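Local coordinates for protein DNA alpha-glucosyltransferase (PDB 1XV5) that belongs to the GT-B clan of glycosyltransferases, a phage T4 glucosyltransferase with two Rossmann-like parallel sheets, holding uridine-5'-diphosphate in a pocket, at residues D26-K30 / N31-V35; H51-K54 / S55-P59; K183-S186 / T187-D191; C391-E394 / Q395-I399. One frame throughout, in Å; residues are numbered along the deposited sequence.

Interaction 1. Residues D26-K30 / N31-V35; sequences DWFIK and NGHEV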
loop_
_atom_site.group_PDB
_atom_site.type_symbol
_atom_site.label_atom_id
_atom_site.label_comp_id
_atom_site.label_asym_id
_atom_site.label_seq_id
_atom_site.Cartn_x
_atom_site.Cartn_y
_atom_site.Cartn_z
ATOM N N ASP A 26 7.261 5.982 -12.409
ATOM C CA ASP A 26 7.693 7.372 -12.287
ATOM C C ASP A 26 9.172 7.502 -11.942
ATOM O O ASP A 26 9.874 8.344 -12.502
ATOM C CB ASP A 26 6.873 8.114 -11.223
ATOM C CG ASP A 26 5.447 8.393 -11.659
ATOM O OD1 ASP A 26 5.167 8.371 -12.877
ATOM O OD2 ASP A 26 4.603 8.655 -10.778
ATOM N N TRP A 27 9.646 6.679 -11.013
ATOM C CA TRP A 27 11.047 6.748 -10.616
ATOM C C TRP A 27 11.967 6.384 -11.781
ATOM O O TRP A 27 12.934 7.089 -12.051
ATOM C CB TRP A 27 11.325 5.816 -9.431
ATOM C CG TRP A 27 12.744 5.921 -8.937
ATOM C CD1 TRP A 27 13.238 6.825 -8.036
ATOM C CD2 TRP A 27 13.860 5.136 -9.370
ATOM N NE1 TRP A 27 14.597 6.651 -7.887
ATOM C CE2 TRP A 27 15.002 5.620 -8.694
ATOM C CE3 TRP A 27 14.007 4.070 -10.269
ATOM C CZ2 TRP A 27 16.275 5.076 -8.887
ATOM C CZ3 TRP A 27 15.276 3.528 -10.461
ATOM C CH2 TRP A 27 16.391 4.033 -9.772
ATOM N N PHE A 28 11.663 5.290 -12.475
ATOM C CA PHE A 28 12.495 4.877 -13.600
ATOM C C PHE A 28 12.545 5.926 -14.703
ATOM O O PHE A 28 13.614 6.204 -15.249
ATOM C CB PHE A 28 12.021 3.537 -14.172
ATOM C CG PHE A 28 12.541 2.345 -13.423
ATOM C CD1 PHE A 28 11.744 1.688 -12.492
ATOM C CD2 PHE A 28 13.842 1.899 -13.624
ATOM C CE1 PHE A 28 12.237 0.602 -11.772
ATOM C CE2 PHE A 28 14.345 0.815 -12.911
ATOM C CZ PHE A 28 13.544 0.165 -11.982
ATOM N N ILE A 29 11.394 6.507 -15.033
ATOM C CA ILE A 29 11.335 7.535 -16.070
ATOM C C ILE A 29 12.102 8.768 -15.602
ATOM O O ILE A 29 12.848 9.376 -16.364
ATOM C CB ILE A 29 9.879 7.954 -16.381
ATOM C CG1 ILE A 29 9.128 6.791 -17.031
ATOM C CG2 ILE A 29 9.865 9.172 -17.305
ATOM C CD1 ILE A 29 7.680 7.111 -17.377
ATOM N N LYS A 30 11.909 9.124 -14.339
ATOM C CA LYS A 30 12.570 10.281 -13.753
ATOM C C LYS A 30 14.084 10.108 -13.815
ATOM O O LYS A 30 14.827 11.083 -13.960
ATOM C CB LYS A 30 12.119 10.442 -12.298
ATOM C CG LYS A 30 12.607 11.702 -11.605
ATOM C CD LYS A 30 11.961 11.828 -10.229
ATOM C CE LYS A 30 12.383 13.103 -9.521
ATOM N NZ LYS A 30 13.855 13.147 -9.308
ATOM N N ASN A 31 14.537 8.864 -13.714
ATOM C CA ASN A 31 15.960 8.575 -13.747
ATOM C C ASN A 31 16.500 8.175 -15.118
ATOM O O ASN A 31 17.533 7.512 -15.219
ATOM C CB ASN A 31 16.300 7.514 -12.699
ATOM C CG ASN A 31 16.176 8.044 -11.279
ATOM O OD1 ASN A 31 15.073 8.241 -10.766
ATOM N ND2 ASN A 31 17.313 8.296 -10.645
ATOM N N GLY A 32 15.786 8.577 -16.168
ATOM C CA GLY A 32 16.232 8.318 -17.528
ATOM C C GLY A 32 16.001 6.973 -18.188
ATOM O O GLY A 32 16.586 6.701 -19.238
ATOM N N HIS A 33 15.157 6.131 -17.606
ATOM C CA HIS A 33 14.891 4.823 -18.193
ATOM C C HIS A 33 13.570 4.819 -18.951
ATOM O O HIS A 33 12.722 5.682 -18.739
ATOM C CB HIS A 33 14.863 3.755 -17.099
ATOM C CG HIS A 33 16.135 3.667 -16.319
ATOM N ND1 HIS A 33 17.262 3.035 -16.801
ATOM C CD2 HIS A 33 16.473 4.169 -15.108
ATOM C CE1 HIS A 33 18.239 3.153 -15.919
ATOM N NE2 HIS A 33 17.786 3.837 -14.884
ATOM N N GLU A 34 13.409 3.853 -19.851
ATOM C CA GLU A 34 12.176 3.727 -20.621
ATOM C C GLU A 34 11.297 2.708 -19.914
ATOM O O GLU A 34 11.778 1.655 -19.493
ATOM C CB GLU A 34 12.473 3.266 -22.049
ATOM C CG GLU A 34 13.105 4.341 -22.917
ATOM C CD GLU A 34 13.306 3.892 -24.350
ATOM O OE1 GLU A 34 13.652 4.743 -25.196
ATOM O OE2 GLU A 34 13.121 2.688 -24.632
ATOM N N VAL A 35 10.010 3.012 -19.790
ATOM C CA VAL A 35 9.102 2.111 -19.092
ATOM C C VAL A 35 7.783 1.808 -19.790
ATOM O O VAL A 35 7.156 2.684 -20.381
ATOM C CB VAL A 35 8.757 2.668 -17.685
ATOM C CG1 VAL A 35 7.844 1.704 -16.944
ATOM C CG2 VAL A 35 10.034 2.914 -16.897
HETATM O O HOH W 1 13.270 8.354 -19.130
#
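CG of Phe-28 (chi1 -83°) and CG of His-33 (chi1 -59°) both stand anti to their own carbonyl carbons, and these torsions bring the two rings together beside the Schellman motif that ends helix 17-30. The rings form an offset edge-to-face pair, with the edge of Phe-28 turned to the face of His-33, centroids 5.7 Å apart and planes at 72°. The motif is identified by its bonds and by the positive phi of Gly-32: His-33 N reaches back to Phe-28 O (2.8 Å), and Gly-32 N to Ile-29 O (3.1 Å). One residue earlier, Asn-31 N still makes a helical bond to Trp-27 O (2.9 Å), while the Asn-31 amide group lies over one face of the indole. Past the turn the chain enters strand 34-40, the neighbour of strand 3-8 in the N-terminal Rossmann-like sheet. There Val-35 CG2 packs on Phe-28 CB at 3.4 Å and also touches Ile-29 CG1. The imidazole of His-33 is anchored through ND1 to the backbone N of Met-2. A water bridges the turn, donating to Ile-29 O (3.0 Å) and to His-33 O (2.8 Å), and Ile-29 CA directs its hydrogen at that same His-33 O.

Interaction 2. Residues H51-K54 / S55-P59; sequences HDHK and SFSIP. With UDP (uridine-5'-diphosphate), chain C.
The carbonyl oxygen of His-53 is gripped by two backbone N-H groups, those of Phe-56 and Ser-57, which come from opposite faces of its plane. Phe-56 N to His-53 O is 2.9 Å at 170°, closing a type I beta-turn over Lys-54 and Ser-55. Ser-57 N to His-53 O is also 2.9 Å, at 165°, and extends the turn by one residue, on the way to strand 58-60. Phe-56 has CG between its backbone N and carbonyl carbon (chi1 55°), which folds the ring back over the turn. His-53 O therefore lies 3.5 Å above the centre of one ring face, and Phe-56 CZ comes within 3.4 Å of His-53 CA. Outside the turn, Arg-25 of helix 17-30 makes a cation-pi contact with this ring. The imidazole of His-53 ties the turn to the preceding loop: its ND1 donates to His-51 O at 3.1 Å from above the carbonyl plane. That loop carries His-51 into the pocket of uridine-5'-diphosphate, where the bond from His-51 NE2 to O3' of the ligand is straight but long and weak (3.5 Å), while His-51 CE1 meets the ligand's O4' at 3.4 Å, near the plane of the imidazole.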
loop_
_atom_site.group_PDB
_atom_site.type_symbol
_atom_site.label_atom_id
_atom_site.label_comp_id
_atom_site.label_asym_id
_atom_site.label_seq_id
_atom_site.Cartn_x
_atom_site.Cartn_y
_atom_site.Cartn_z
ATOM N N HIS A 51 -6.396 5.321 -9.336
ATOM C CA HIS A 51 -5.134 5.975 -9.664
ATOM C C HIS A 51 -5.082 6.323 -11.144
ATOM O O HIS A 51 -5.689 5.646 -11.969
ATOM C CB HIS A 51 -3.946 5.074 -9.311
ATOM C CG HIS A 51 -3.882 4.695 -7.863
ATOM N ND1 HIS A 51 -4.515 3.583 -7.354
ATOM C CD2 HIS A 51 -3.272 5.294 -6.813
ATOM C CE1 HIS A 51 -4.296 3.511 -6.052
ATOM N NE2 HIS A 51 -3.545 4.539 -5.699
ATOM N N ASP A 52 -4.351 7.380 -11.478
ATOM C CA ASP A 52 -4.233 7.803 -12.866
ATOM C C ASP A 52 -3.245 6.918 -13.614
ATOM O O ASP A 52 -2.073 6.831 -13.245
ATOM C CB ASP A 52 -3.770 9.255 -12.941
ATOM C CG ASP A 52 -3.702 9.762 -14.362
ATOM O OD1 ASP A 52 -4.766 9.836 -15.014
ATOM O OD2 ASP A 52 -2.586 10.076 -14.829
ATOM N N HIS A 53 -3.713 6.265 -14.674
ATOM C CA HIS A 53 -2.844 5.381 -15.441
ATOM C C HIS A 53 -3.338 5.168 -16.868
ATOM O O HIS A 53 -2.564 4.810 -17.758
ATOM C CB HIS A 53 -2.782 4.010 -14.773
ATOM C CG HIS A 53 -4.063 3.242 -14.884
ATOM N ND1 HIS A 53 -5.104 3.393 -13.994
ATOM C CD2 HIS A 53 -4.493 2.364 -15.820
ATOM C CE1 HIS A 53 -6.120 2.641 -14.377
ATOM N NE2 HIS A 53 -5.775 2.006 -15.483
ATOM N N LYS A 54 -4.634 5.365 -17.071
ATOM C CA LYS A 54 -5.259 5.139 -18.368
ATOM C C LYS A 54 -4.556 5.694 -19.603
ATOM O O LYS A 54 -4.663 5.113 -20.683
ATOM C CB LYS A 54 -6.704 5.640 -18.331
ATOM C CG LYS A 54 -7.592 4.868 -17.363
ATOM C CD LYS A 54 -8.951 5.530 -17.211
ATOM C CE LYS A 54 -9.790 4.841 -16.143
ATOM N NZ LYS A 54 -11.023 5.620 -15.823
ATOM N N SER A 55 -3.826 6.794 -19.456
ATOM C CA SER A 55 -3.148 7.398 -20.599
ATOM C C SER A 55 -1.867 6.689 -21.038
ATOM O O SER A 55 -1.296 7.032 -22.074
ATOM C CB SER A 55 -2.829 8.867 -20.306
ATOM O OG SER A 55 -1.809 8.984 -19.330
ATOM N N PHE A 56 -1.410 5.709 -20.265
ATOM C CA PHE A 56 -0.186 5.001 -20.625
ATOM C C PHE A 56 -0.189 3.501 -20.333
ATOM O O PHE A 56 0.593 2.756 -20.924
ATOM C CB PHE A 56 1.021 5.641 -19.927
ATOM C CG PHE A 56 0.875 5.743 -18.433
ATOM C CD1 PHE A 56 0.377 6.904 -17.847
ATOM C CD2 PHE A 56 1.207 4.669 -17.613
ATOM C CE1 PHE A 56 0.211 6.994 -16.464
ATOM C CE2 PHE A 56 1.044 4.749 -16.230
ATOM C CZ PHE A 56 0.545 5.914 -15.655
ATOM N N SER A 57 -1.053 3.056 -19.427
ATOM C CA SER A 57 -1.107 1.637 -19.079
ATOM C C SER A 57 -1.508 0.786 -20.277
ATOM O O SER A 57 -2.378 1.169 -21.057
ATOM C CB SER A 57 -2.094 1.401 -17.936
ATOM O OG SER A 57 -3.415 1.693 -18.345
ATOM N N ILE A 58 -0.875 -0.375 -20.406
ATOM C CA ILE A 58 -1.141 -1.288 -21.513
ATOM C C ILE A 58 -1.856 -2.558 -21.057
ATOM O O ILE A 58 -1.253 -3.438 -20.442
ATOM C CB ILE A 58 0.170 -1.700 -22.211
ATOM C CG1 ILE A 58 0.921 -0.454 -22.683
ATOM C CG2 ILE A 58 -0.132 -2.622 -23.389
ATOM C CD1 ILE A 58 2.322 -0.740 -23.195
ATOM N N PRO A 59 -3.158 -2.666 -21.349
ATOM C CA PRO A 59 -3.899 -3.860 -20.945
ATOM C C PRO A 59 -3.709 -4.990 -21.952
ATOM O O PRO A 59 -3.524 -4.746 -23.144
ATOM C CB PRO A 59 -5.338 -3.363 -20.901
ATOM C CG PRO A 59 -5.370 -2.388 -22.027
ATOM C CD PRO A 59 -4.070 -1.627 -21.859
HETATM N N1 UDP C . -6.541 3.741 -2.516
HETATM C C2 UDP C . -7.297 4.501 -3.385
HETATM N N3 UDP C . -8.652 4.305 -3.296
HETATM C C4 UDP C . -9.311 3.448 -2.434
HETATM C C5 UDP C . -8.457 2.707 -1.558
HETATM C C6 UDP C . -7.132 2.873 -1.630
HETATM O O2 UDP C . -6.803 5.295 -4.169
HETATM O O4 UDP C . -10.540 3.381 -2.469
HETATM C "C1'" UDP C . -5.083 3.888 -2.579
HETATM C "C2'" UDP C . -4.430 4.357 -1.284
HETATM O "O2'" UDP C . -4.542 5.757 -1.135
HETATM C "C3'" UDP C . -3.008 3.861 -1.507
HETATM C "C4'" UDP C . -3.254 2.493 -2.140
HETATM O "O4'" UDP C . -4.528 2.615 -2.830
HETATM O "O3'" UDP C . -2.350 4.718 -2.440
HETATM C "C5'" UDP C . -3.323 1.337 -1.161
HETATM O "O5'" UDP C . -2.008 0.963 -0.766
HETATM P PA UDP C . -1.616 0.652 0.749
HETATM O O1A UDP C . -0.179 0.308 0.721
HETATM O O2A UDP C . -2.077 1.778 1.604
HETATM O O3A UDP C . -2.496 -0.661 1.173
HETATM P PB UDP C . -3.014 -1.955 0.310
HETATM O O1B UDP C . -2.978 -3.121 1.229
HETATM O O2B UDP C . -4.292 -1.586 -0.338
HETATM O O3B UDP C . -1.907 -2.156 -0.810
#

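Interaction 3. Residues K183-S186 / T187-D191; sequences KVRS and TYWKD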
loop_
_atom_site.group_PDB
_atom_site.type_symbol
_atom_site.label_atom_id
_atom_site.label_comp_id
_atom_site.label_asym_id
_atom_site.label_seq_id
_atom_site.Cartn_x
_atom_site.Cartn_y
_atom_site.Cartn_z
ATOM N N LYS A 183 6.551 15.135 -4.338
ATOM C CA LYS A 183 5.566 15.450 -5.363
ATOM C C LYS A 183 4.163 15.642 -4.793
ATOM O O LYS A 183 3.446 16.556 -5.193
ATOM C CB LYS A 183 5.550 14.356 -6.431
ATOM C CG LYS A 183 4.653 14.679 -7.615
ATOM C CD LYS A 183 4.892 13.724 -8.775
ATOM C CE LYS A 183 6.339 13.788 -9.240
ATOM N NZ LYS A 183 6.773 15.188 -9.522
ATOM N N VAL A 184 3.763 14.781 -3.863
ATOM C CA VAL A 184 2.446 14.907 -3.255
ATOM C C VAL A 184 2.356 16.211 -2.471
ATOM O O VAL A 184 1.359 16.927 -2.561
ATOM C CB VAL A 184 2.139 13.712 -2.321
ATOM C CG1 VAL A 184 0.871 13.980 -1.522
ATOM C CG2 VAL A 184 1.970 12.449 -3.152
ATOM N N ARG A 185 3.392 16.538 -1.704
ATOM C CA ARG A 185 3.347 17.788 -0.952
ATOM C C ARG A 185 3.263 18.995 -1.877
ATOM O O ARG A 185 2.500 19.927 -1.627
ATOM C CB ARG A 185 4.572 17.959 -0.052
ATOM C CG ARG A 185 4.599 19.361 0.573
ATOM C CD ARG A 185 5.651 19.553 1.651
ATOM N NE ARG A 185 5.507 20.881 2.257
ATOM C CZ ARG A 185 6.009 21.226 3.439
ATOM N NH1 ARG A 185 6.696 20.344 4.155
ATOM N NH2 ARG A 185 5.809 22.451 3.913
ATOM N N SER A 186 4.048 18.974 -2.947
ATOM C CA SER A 186 4.073 20.092 -3.879
ATOM C C SER A 186 2.757 20.265 -4.625
ATOM O O SER A 186 2.572 21.249 -5.342
ATOM C CB SER A 186 5.222 19.924 -4.878
ATOM O OG SER A 186 4.988 18.847 -5.764
ATOM N N THR A 187 1.840 19.319 -4.438
ATOM C CA THR A 187 0.547 19.366 -5.106
ATOM C C THR A 187 -0.655 19.551 -4.180
ATOM O O THR A 187 -1.656 20.141 -4.581
ATOM C CB THR A 187 0.312 18.073 -5.934
ATOM O OG1 THR A 187 1.309 17.973 -6.958
ATOM C CG2 THR A 187 -1.067 18.080 -6.581
ATOM N N TYR A 188 -0.560 19.070 -2.942
ATOM C CA TYR A 188 -1.699 19.156 -2.028
ATOM C C TYR A 188 -1.560 19.916 -0.718
ATOM O O TYR A 188 -2.571 20.227 -0.092
ATOM C CB TYR A 188 -2.192 17.744 -1.693
ATOM C CG TYR A 188 -2.626 16.964 -2.903
ATOM C CD1 TYR A 188 -1.735 16.125 -3.571
ATOM C CD2 TYR A 188 -3.910 17.107 -3.417
ATOM C CE1 TYR A 188 -2.113 15.449 -4.723
ATOM C CE2 TYR A 188 -4.301 16.438 -4.573
ATOM C CZ TYR A 188 -3.396 15.612 -5.220
ATOM O OH TYR A 188 -3.769 14.955 -6.367
ATOM N N TRP A 189 -0.336 20.203 -0.292
ATOM C CA TRP A 189 -0.128 20.894 0.979
ATOM C C TRP A 189 -0.946 22.182 1.090
ATOM O O TRP A 189 -0.928 23.027 0.192
ATOM C CB TRP A 189 1.360 21.193 1.167
ATOM C CG TRP A 189 1.773 21.416 2.596
ATOM C CD1 TRP A 189 1.749 22.594 3.289
ATOM C CD2 TRP A 189 2.320 20.437 3.489
ATOM N NE1 TRP A 189 2.254 22.410 4.555
ATOM C CE2 TRP A 189 2.611 21.096 4.706
ATOM C CE3 TRP A 189 2.594 19.068 3.379
ATOM C CZ2 TRP A 189 3.166 20.430 5.808
ATOM C CZ3 TRP A 189 3.147 18.403 4.476
ATOM C CH2 TRP A 189 3.426 19.090 5.675
ATOM N N LYS A 190 -1.657 22.323 2.203
ATOM C CA LYS A 190 -2.491 23.495 2.443
ATOM C C LYS A 190 -1.938 24.345 3.578
ATOM O O LYS A 190 -1.202 23.851 4.430
ATOM C CB LYS A 190 -3.911 23.065 2.827
ATOM C CG LYS A 190 -4.651 22.250 1.779
ATOM C CD LYS A 190 -5.043 23.104 0.585
ATOM C CE LYS A 190 -5.846 22.300 -0.433
ATOM N NZ LYS A 190 -5.045 21.187 -1.012
ATOM N N ASP A 191 -2.297 25.624 3.586
ATOM C CA ASP A 191 -1.871 26.501 4.664
ATOM C C ASP A 191 -2.720 26.034 5.844
ATOM O O ASP A 191 -3.860 25.600 5.652
ATOM C CB ASP A 191 -2.179 27.964 4.332
ATOM C CG ASP A 191 -1.687 28.922 5.406
ATOM O OD1 ASP A 191 -2.428 29.176 6.381
ATOM O OD2 ASP A 191 -0.547 29.417 5.279
#
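Two hydroxyls close on Lys-183 O from opposite faces of its carbonyl plane: Thr-187 OG1 donates at 3.1 Å and Ser-186 OG at 2.8 Å. The next carbonyl is shared as well. Val-184 O receives Tyr-188 N at 2.9 Å and Thr-187 N at 3.1 Å, the mixed bonding of a helix in its last turn. Trp-189 N then reaches Arg-185 O (3.1 Å) as the chain leaves helix 181-188, the helix that in sequence lies between the last strand of the N-terminal sheet, 172-174, and strand 199-203 of the second sheet. Beyond the backbone, the side chain of Arg-185 runs extended from CG to NE and sets its guanidinium flat on the indole of Trp-189, with planes at 9°. Arg-185 CZ stands 3.6 Å from the centroid of the six-membered ring of Trp-189 and only 12° off its normal, a cation-pi contact over the face. NE stands over the indole face near one fusion atom, 3.4 Å from Trp-189 CD2. On another flank, Val-184 CG1 packs on Tyr-188 CD1 at 3.9 Å. Helix 368-386 adds Glu-376, which forms a salt bridge with Arg-185 NH2, and Tyr-379, a second cation-pi partner. Chemically, the stack uses a guanidinium face and so spares its N-H groups for polar partners, and the positive charge is probably stabilised both by Glu-376 and by the aromatic surfaces.

Interaction 4. Residues C391-E394 / Q395-I399; sequences CFKE and QFDII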
loop_
_atom_site.group_PDB
_atom_site.type_symbol
_atom_site.label_atom_id
_atom_site.label_comp_id
_atom_site.label_asym_id
_atom_site.label_seq_id
_atom_site.Cartn_x
_atom_site.Cartn_y
_atom_site.Cartn_z
ATOM N N CYS A 391 14.472 4.840 -1.461
ATOM C CA CYS A 391 14.131 3.431 -1.593
ATOM C C CYS A 391 14.270 2.806 -2.975
ATOM O O CYS A 391 14.805 1.708 -3.092
ATOM C CB CYS A 391 12.726 3.194 -1.043
ATOM S SG CYS A 391 12.506 3.854 0.637
ATOM N N PHE A 392 13.793 3.477 -4.021
ATOM C CA PHE A 392 13.927 2.901 -5.356
ATOM C C PHE A 392 15.395 2.833 -5.783
ATOM O O PHE A 392 15.777 1.981 -6.591
ATOM C CB PHE A 392 13.079 3.678 -6.375
ATOM C CG PHE A 392 11.646 3.209 -6.441
ATOM C CD1 PHE A 392 10.593 4.110 -6.318
ATOM C CD2 PHE A 392 11.354 1.857 -6.611
ATOM C CE1 PHE A 392 9.266 3.672 -6.359
ATOM C CE2 PHE A 392 10.029 1.405 -6.653
ATOM C CZ PHE A 392 8.985 2.317 -6.526
ATOM N N LYS A 393 16.220 3.719 -5.232
ATOM C CA LYS A 393 17.649 3.701 -5.534
ATOM C C LYS A 393 18.234 2.457 -4.871
ATOM O O LYS A 393 19.019 1.725 -5.476
ATOM C CB LYS A 393 18.335 4.954 -4.981
ATOM C CG LYS A 393 19.861 4.866 -4.953
ATOM C CD LYS A 393 20.435 4.658 -6.342
ATOM C CE LYS A 393 21.933 4.373 -6.298
ATOM N NZ LYS A 393 22.684 5.423 -5.563
ATOM N N GLU A 394 17.836 2.218 -3.622
ATOM C CA GLU A 394 18.303 1.052 -2.881
ATOM C C GLU A 394 17.935 -0.220 -3.651
ATOM O O GLU A 394 18.755 -1.121 -3.813
ATOM C CB GLU A 394 17.657 1.005 -1.489
ATOM C CG GLU A 394 18.123 -0.167 -0.627
ATOM C CD GLU A 394 17.332 -0.306 0.667
ATOM O OE1 GLU A 394 17.193 0.699 1.397
ATOM O OE2 GLU A 394 16.856 -1.425 0.953
ATOM N N GLN A 395 16.696 -0.281 -4.129
ATOM C CA GLN A 395 16.221 -1.445 -4.866
ATOM C C GLN A 395 16.929 -1.579 -6.208
ATOM O O GLN A 395 17.269 -2.682 -6.628
ATOM C CB GLN A 395 14.701 -1.353 -5.058
ATOM C CG GLN A 395 13.964 -1.268 -3.721
ATOM C CD GLN A 395 12.503 -0.889 -3.841
ATOM O OE1 GLN A 395 11.919 -0.347 -2.898
ATOM N NE2 GLN A 395 11.898 -1.176 -4.989
ATOM N N PHE A 396 17.159 -0.453 -6.872
ATOM C CA PHE A 396 17.836 -0.465 -8.163
ATOM C C PHE A 396 19.246 -1.035 -8.016
ATOM O O PHE A 396 19.703 -1.810 -8.857
ATOM C CB PHE A 396 17.895 0.953 -8.740
ATOM C CG PHE A 396 18.574 1.036 -10.080
ATOM C CD1 PHE A 396 19.952 1.205 -10.171
ATOM C CD2 PHE A 396 17.835 0.929 -11.254
ATOM C CE1 PHE A 396 20.585 1.266 -11.411
ATOM C CE2 PHE A 396 18.462 0.988 -12.503
ATOM C CZ PHE A 396 19.838 1.157 -12.576
ATOM N N ASP A 397 19.932 -0.653 -6.945
ATOM C CA ASP A 397 21.286 -1.145 -6.710
ATOM C C ASP A 397 21.299 -2.652 -6.485
ATOM O O ASP A 397 22.216 -3.346 -6.925
ATOM C CB ASP A 397 21.908 -0.416 -5.517
ATOM C CG ASP A 397 22.272 1.017 -5.845
ATOM O OD1 ASP A 397 22.591 1.785 -4.913
ATOM O OD2 ASP A 397 22.246 1.374 -7.043
ATOM N N ILE A 398 20.274 -3.155 -5.805
ATOM C CA ILE A 398 20.162 -4.582 -5.537
ATOM C C ILE A 398 19.829 -5.334 -6.826
ATOM O O ILE A 398 20.344 -6.426 -7.074
ATOM C CB ILE A 398 19.055 -4.862 -4.495
ATOM C CG1 ILE A 398 19.485 -4.329 -3.127
ATOM C CG2 ILE A 398 18.755 -6.357 -4.430
ATOM C CD1 ILE A 398 18.398 -4.418 -2.058
ATOM N N ILE A 399 18.970 -4.742 -7.648
ATOM C CA ILE A 399 18.563 -5.366 -8.903
ATOM C C ILE A 399 19.709 -5.484 -9.900
ATOM O O ILE A 399 19.851 -6.504 -10.575
ATOM C CB ILE A 399 17.408 -4.572 -9.563
ATOM C CG1 ILE A 399 16.154 -4.668 -8.687
ATOM C CG2 ILE A 399 17.136 -5.104 -10.966
ATOM C CD1 ILE A 399 14.983 -3.858 -9.189
#
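Gln-395 is buried against Cys-391 and Phe-392, whereas Lys-393 and Asp-397 meet at the exposed surface. On the tight side, Gln-395 CG lies 3.2 Å from Cys-391 O, just beside the bond that Gln-395 N makes to the same oxygen (2.9 Å). Its chain is extended beyond CG, bringing the amide obliquely up to the Phe-392 ring, the two planes 62° apart. Phe-396 CB sits equally close to Phe-392 O, at 3.2 Å, where Phe-396 N is also bonded. All this belongs to helix 388-399, whose regular i to i+4 bonding continues from Lys-393 O to Asp-397 N (2.9 Å) and from Glu-394 O to Ile-398 N. As in other GT-B proteins, the C-terminal helix packs on the N-terminal Rossmann-like domain: Phe-392 meets the rings of Trp-27 and Phe-20, Phe-396 meets His-33, and Ile-398 and Ile-399 touch Phe-139 of strand 137-140. On the exposed side the charged ends are less closely paired. The Lys-393 chain bends at chi2 (60°) and again at chi4 (-55°), so a methylene, not the ammonium, is nearest the carboxylate. Lys-393 CE is 3.0 Å from Asp-397 OD1, while the salt bridge from Lys-393 NZ to Asp-397 OD1 is long at 3.7 Å. Glu-394 turns its carboxylate to another partner, with OE2 in a salt bridge to Arg-304.

Overall arrangement
Along the chain the four contacts come in series. Interactions 1 and 2 both feed the N-terminal parallel sheet, through the neighbouring strands 34-40 and 58-60, and their centres are about 16 Å apart. Interaction 4, on helix 388-399, returns to the same domain: its centre is about 13 Å from that of interaction 1, and the two touch, with Trp-27 CG 3.4 Å from Phe-392 CB. Interaction 3 lies on helix 181-188, in sequence after the first sheet's last strand and before the second sheet; its centre is about 22 to 26 Å from the others, though its nearest atoms come to about 5 Å from interaction 1 without touching. Residues 391-399 thus fasten the C-terminal end to the N-terminal domain, while His-51 reaches uridine-5'-diphosphate.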